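Local coordinates for protein MPT synthase subunit 2 (Burkholderia ambifaria, PDB 7L32) that probably serves as the large, catalytic subunit of molybdopterin synthase, inserting sulfur into precursor Z to make molybdopterin during molybdenum cofactor biosynthesis, at residues A[18-28]-A[100-108]. Residues are numbered along the deposited sequence; the frame is centred on the assembly and turned at random.
Sequences DFDLNAEVAAL and QIVMVATVA
The ring of Phe19 has Gln100 NE2 over one face, the amide plane turned 25° from the ring, and Met103 CG over the opposite face, both offset toward the rim. Met103 CG sits 3.7 Å from the ring centroid, a CH-pi contact, while SD approaches obliquely as a Met-aromatic partner. At the ring's edge, in its plane, is Val102 N, in the beta bulge that Ile101 and Val102 form against Gly43. With chi1 at 53°, Phe19 places its CG between its own backbone N and carbonyl carbon, and the ring drops onto the strand. Gln100 NE2 donates to Asp18 OD1 (2.8 Å) and to Phe19 O (3.0 Å), both nearly in the amide plane; Phe19 N reaches OD1 from the same carboxylate face. In helix 21-30, Leu21 CD1 and Glu24 CB touch Met103 SD, whereas the carboxylate of Glu24 turns away to a salt bridge with Arg13; Leu28 CD2 rests 3.9 Å from Ala105 CB. Met103, Ala105 and Val107 point toward this helix, Val104 and Thr106 toward helix 111-128. Two bonds from NE2, and a water joining Gln100 OE1 to Leu21 N, fix the amide's rotation and tie the loop before the helix and its first residue to the strand's start.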
# COMPACT_ATOMS: atom_id res chain seq x y z
N ASP A 18 -7.59 18.34 -1.95
CA ASP A 18 -6.86 17.13 -2.29
C ASP A 18 -5.72 16.92 -1.28
O ASP A 18 -5.32 17.83 -0.56
CB ASP A 18 -6.32 17.22 -3.71
CG ASP A 18 -6.03 15.86 -4.31
OD1 ASP A 18 -6.30 14.83 -3.64
OD2 ASP A 18 -5.52 15.82 -5.45
N PHE A 19 -5.22 15.68 -1.22
CA PHE A 19 -4.15 15.35 -0.30
C PHE A 19 -2.88 14.98 -1.07
O PHE A 19 -2.92 14.70 -2.27
CB PHE A 19 -4.55 14.20 0.66
CG PHE A 19 -5.07 12.95 -0.03
CD1 PHE A 19 -4.20 12.01 -0.58
CD2 PHE A 19 -6.44 12.70 -0.08
CE1 PHE A 19 -4.68 10.87 -1.21
CE2 PHE A 19 -6.93 11.54 -0.70
CZ PHE A 19 -6.04 10.63 -1.27
N ASP A 20 -1.75 15.03 -0.37
CA ASP A 20 -0.43 14.71 -0.91
C ASP A 20 0.05 13.43 -0.23
O ASP A 20 0.45 13.46 0.93
CB ASP A 20 0.52 15.89 -0.65
CG ASP A 20 1.94 15.68 -1.21
OD1 ASP A 20 2.40 14.53 -1.40
OD2 ASP A 20 2.61 16.70 -1.42
N LEU A 21 0.04 12.32 -0.98
CA LEU A 21 0.43 11.03 -0.41
C LEU A 21 1.81 11.09 0.25
O LEU A 21 1.99 10.62 1.37
CB LEU A 21 0.41 9.95 -1.49
CG LEU A 21 0.78 8.52 -1.06
CD1 LEU A 21 -0.19 7.97 0.00
CD2 LEU A 21 0.81 7.61 -2.26
N ASN A 22 2.79 11.71 -0.44
CA ASN A 22 4.15 11.84 0.10
C ASN A 22 4.15 12.53 1.45
O ASN A 22 4.76 12.05 2.42
CB ASN A 22 5.04 12.66 -0.85
CG ASN A 22 5.70 11.84 -1.91
OD1 ASN A 22 5.50 10.63 -1.97
ND2 ASN A 22 6.49 12.49 -2.78
N ALA A 23 3.50 13.69 1.53
CA ALA A 23 3.47 14.45 2.78
C ALA A 23 2.80 13.65 3.89
O ALA A 23 3.27 13.66 5.04
CB ALA A 23 2.78 15.79 2.56
N GLU A 24 1.70 12.96 3.58
CA GLU A 24 1.01 12.19 4.62
C GLU A 24 1.87 11.02 5.08
O GLU A 24 1.92 10.72 6.28
CB GLU A 24 -0.35 11.69 4.13
CG GLU A 24 -1.33 12.80 3.71
CD GLU A 24 -1.63 13.80 4.84
OE1 GLU A 24 -1.68 13.42 6.02
OE2 GLU A 24 -1.84 15.00 4.52
N VAL A 25 2.55 10.36 4.15
CA VAL A 25 3.43 9.25 4.49
C VAL A 25 4.59 9.73 5.35
O VAL A 25 4.92 9.10 6.37
CB VAL A 25 3.90 8.55 3.20
CG1 VAL A 25 5.20 7.77 3.41
CG2 VAL A 25 2.80 7.65 2.69
N ALA A 26 5.20 10.86 5.00
CA ALA A 26 6.31 11.39 5.79
C ALA A 26 5.88 11.74 7.21
O ALA A 26 6.61 11.48 8.17
CB ALA A 26 6.92 12.62 5.12
N ALA A 27 4.69 12.33 7.37
CA ALA A 27 4.22 12.65 8.71
C ALA A 27 3.96 11.39 9.53
O ALA A 27 4.30 11.35 10.72
CB ALA A 27 2.97 13.52 8.62
N LEU A 28 3.39 10.35 8.91
CA LEU A 28 3.18 9.09 9.64
C LEU A 28 4.50 8.49 10.10
O LEU A 28 4.63 8.03 11.24
CB LEU A 28 2.40 8.09 8.76
CG LEU A 28 2.04 6.76 9.44
CD1 LEU A 28 1.15 7.02 10.66
CD2 LEU A 28 1.37 5.74 8.47
N GLN A 100 -8.29 11.73 -6.68
CA GLN A 100 -8.12 10.93 -5.47
C GLN A 100 -9.34 11.06 -4.57
O GLN A 100 -9.87 12.16 -4.38
CB GLN A 100 -6.88 11.38 -4.71
CG GLN A 100 -5.57 11.15 -5.45
CD GLN A 100 -4.34 11.59 -4.66
OE1 GLN A 100 -3.36 10.85 -4.58
NE2 GLN A 100 -4.38 12.80 -4.11
N ILE A 101 -9.77 9.93 -4.01
CA ILE A 101 -10.90 9.90 -3.06
C ILE A 101 -10.41 9.70 -1.63
O ILE A 101 -10.83 10.40 -0.71
CB ILE A 101 -11.89 8.77 -3.43
CG1 ILE A 101 -12.45 8.94 -4.83
CG2 ILE A 101 -13.03 8.68 -2.41
CD1 ILE A 101 -13.14 7.68 -5.32
N VAL A 102 -9.56 8.71 -1.42
CA VAL A 102 -9.27 8.26 -0.06
C VAL A 102 -7.86 7.71 -0.06
O VAL A 102 -7.41 7.13 -1.04
CB VAL A 102 -10.30 7.20 0.39
CG1 VAL A 102 -10.36 6.04 -0.59
CG2 VAL A 102 -10.03 6.70 1.81
N MET A 103 -7.15 7.94 1.04
CA MET A 103 -5.89 7.25 1.27
C MET A 103 -5.90 6.66 2.67
O MET A 103 -6.40 7.27 3.62
CB MET A 103 -4.67 8.17 1.09
CG MET A 103 -4.57 9.37 2.02
SD MET A 103 -2.79 9.76 2.20
CE MET A 103 -2.33 8.45 3.29
N VAL A 104 -5.35 5.45 2.79
CA VAL A 104 -5.11 4.82 4.07
C VAL A 104 -3.65 4.40 4.09
O VAL A 104 -3.18 3.81 3.11
CB VAL A 104 -6.01 3.59 4.30
CG1 VAL A 104 -5.59 2.86 5.59
CG2 VAL A 104 -7.50 4.04 4.39
N ALA A 105 -2.93 4.77 5.14
CA ALA A 105 -1.53 4.35 5.30
C ALA A 105 -1.35 3.73 6.68
O ALA A 105 -1.89 4.24 7.67
CB ALA A 105 -0.58 5.54 5.12
N THR A 106 -0.59 2.63 6.76
CA THR A 106 -0.28 2.00 8.03
C THR A 106 1.21 1.76 8.09
O THR A 106 1.87 1.60 7.06
CB THR A 106 -1.01 0.66 8.23
OG1 THR A 106 -0.59 -0.29 7.22
CG2 THR A 106 -2.55 0.83 8.17
N VAL A 107 1.76 1.77 9.30
CA VAL A 107 3.17 1.45 9.50
C VAL A 107 3.27 0.41 10.60
O VAL A 107 2.46 0.38 11.53
CB VAL A 107 4.02 2.71 9.82
CG1 VAL A 107 3.55 3.44 11.10
CG2 VAL A 107 5.51 2.36 9.92
N ALA A 108 4.26 -0.48 10.46
CA ALA A 108 4.49 -1.55 11.41
C ALA A 108 5.96 -1.91 11.37
O ALA A 108 6.71 -1.47 10.49
CB ALA A 108 3.62 -2.77 11.09
O HOH W 1 -6.67 13.97 -7.13
O HOH W 2 -1.06 12.08 -3.87